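Local coordinates for protein adenylate kinase (Schistosoma mansoni, PDB 3UMF) that catalyses, as an adenylate kinase, the reversible transfer of a phosphoryl group between ATP and AMP to give two molecules of ADP, at residues 56-61 with 111-116. Residues are numbered along the deposited sequence; the frame is centred on the assembly and turned at random.
Sequences NHLSSG and FLIDGY
N56-L58 and F111-D114 run side by side as parallel strands, their short axes 4.7 Å apart at closest and their directions 22° apart. They are an edge strand and its inner neighbour in the five-stranded parallel sheet (order 2-3-1-4-5) of the Rossmann-like adenylate kinase core. Three backbone bonds fix the register: L112 N to N56 O (2.8 Å), L58 N to L112 O (2.9 Å) and D114 N to L58 O. Beyond these bonds, water 1 accepts the N-H of S60 and donates to D114 O, linking the first turn of helix 60-68 to the neighbouring strand. N56, L58, F111 and I113 share one face of the sheet, towards helix 90-104. There L58 CD1 lies 3.7 Å from F111 CD2, approaching the ring obliquely, and 4.0 Å from I113 CD1, while N56 CB packs against F111 CD2 (3.5 Å). The other face, against helix 42-53, carries H57 and L112. With CG anti to the backbone N (chi1 -169°), the imidazole of H57 extends along the strand to D114, whose carboxylate is only 17° from coplanar with it. H57 grips this carboxylate through OD2 and K42, the P-loop lysine of helix 42-53, through a salt bridge to OD1, consistent with a place beside the nucleotide site. H57 NE2 donates in its ring plane, along a bent path, to the anti lone pair of D114 OD2, at 3.1 Å.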
# COMPACT_ATOMS: atom_id res chain seq x y z
N ASN A 56 -1.15 12.21 -4.28
CA ASN A 56 -2.21 11.39 -4.87
C ASN A 56 -2.29 10.09 -4.08
O ASN A 56 -1.27 9.53 -3.69
CB ASN A 56 -1.94 11.11 -6.35
CG ASN A 56 -2.02 12.37 -7.20
OD1 ASN A 56 -1.01 12.82 -7.75
ND2 ASN A 56 -3.21 12.94 -7.31
N HIS A 57 -3.50 9.61 -3.84
CA HIS A 57 -3.69 8.40 -3.05
C HIS A 57 -4.40 7.33 -3.89
O HIS A 57 -5.55 7.51 -4.29
CB HIS A 57 -4.47 8.71 -1.77
CG HIS A 57 -4.48 7.58 -0.78
ND1 HIS A 57 -5.19 7.65 0.40
CD2 HIS A 57 -3.88 6.37 -0.79
CE1 HIS A 57 -5.02 6.53 1.08
NE2 HIS A 57 -4.23 5.73 0.38
N LEU A 58 -3.69 6.24 -4.15
CA LEU A 58 -4.23 5.17 -4.99
C LEU A 58 -4.33 3.86 -4.22
O LEU A 58 -3.45 3.53 -3.43
CB LEU A 58 -3.34 4.95 -6.22
CG LEU A 58 -3.10 6.10 -7.20
CD1 LEU A 58 -2.16 5.64 -8.31
CD2 LEU A 58 -4.41 6.62 -7.77
N SER A 59 -5.41 3.12 -4.46
CA SER A 59 -5.56 1.78 -3.91
C SER A 59 -6.20 0.90 -4.97
O SER A 59 -7.01 1.37 -5.77
CB SER A 59 -6.40 1.80 -2.64
OG SER A 59 -7.76 2.07 -2.93
N SER A 60 -5.84 -0.38 -4.98
CA SER A 60 -6.36 -1.30 -5.98
C SER A 60 -7.86 -1.46 -5.84
O SER A 60 -8.58 -1.50 -6.83
CB SER A 60 -5.66 -2.66 -5.90
OG SER A 60 -5.91 -3.29 -4.66
N GLY A 61 -8.33 -1.52 -4.59
CA GLY A 61 -9.75 -1.61 -4.29
C GLY A 61 -10.58 -0.49 -4.90
O GLY A 61 -11.63 -0.75 -5.50
N PHE A 111 2.82 9.76 -5.56
CA PHE A 111 1.74 8.81 -5.43
C PHE A 111 1.98 7.91 -4.23
O PHE A 111 3.03 7.27 -4.13
CB PHE A 111 1.63 7.95 -6.69
CG PHE A 111 1.19 8.71 -7.91
CD1 PHE A 111 2.12 9.37 -8.70
CD2 PHE A 111 -0.15 8.76 -8.27
CE1 PHE A 111 1.72 10.08 -9.82
CE2 PHE A 111 -0.55 9.47 -9.39
CZ PHE A 111 0.38 10.12 -10.17
N LEU A 112 1.02 7.88 -3.31
CA LEU A 112 1.00 6.88 -2.26
C LEU A 112 0.16 5.70 -2.75
O LEU A 112 -1.03 5.86 -3.02
CB LEU A 112 0.36 7.44 -0.98
CG LEU A 112 1.18 8.32 -0.04
CD1 LEU A 112 0.30 8.81 1.11
CD2 LEU A 112 2.37 7.55 0.50
N ILE A 113 0.77 4.53 -2.88
CA ILE A 113 0.02 3.33 -3.21
C ILE A 113 -0.24 2.55 -1.93
O ILE A 113 0.67 1.96 -1.35
CB ILE A 113 0.75 2.42 -4.21
CG1 ILE A 113 1.58 3.24 -5.20
CG2 ILE A 113 -0.25 1.51 -4.91
CD1 ILE A 113 0.76 4.03 -6.19
N ASP A 114 -1.50 2.53 -1.51
CA ASP A 114 -1.89 1.95 -0.23
C ASP A 114 -2.00 0.43 -0.32
O ASP A 114 -2.77 -0.11 -1.12
CB ASP A 114 -3.23 2.56 0.22
CG ASP A 114 -3.50 2.34 1.70
OD1 ASP A 114 -3.26 1.23 2.20
OD2 ASP A 114 -3.96 3.30 2.36
N GLY A 115 -1.21 -0.26 0.51
CA GLY A 115 -1.26 -1.71 0.59
C GLY A 115 -0.73 -2.41 -0.65
O GLY A 115 -1.27 -3.44 -1.06
N TYR A 116 0.32 -1.85 -1.24
CA TYR A 116 0.93 -2.40 -2.44
C TYR A 116 2.42 -2.11 -2.43
O TYR A 116 2.83 -1.04 -2.00
CB TYR A 116 0.28 -1.78 -3.69
CG TYR A 116 0.61 -2.46 -5.00
CD1 TYR A 116 -0.25 -3.40 -5.56
CD2 TYR A 116 1.78 -2.15 -5.69
CE1 TYR A 116 0.05 -4.02 -6.76
CE2 TYR A 116 2.09 -2.77 -6.90
CZ TYR A 116 1.21 -3.70 -7.43
OH TYR A 116 1.51 -4.32 -8.62
O HOH W 1 -3.65 -1.47 -3.39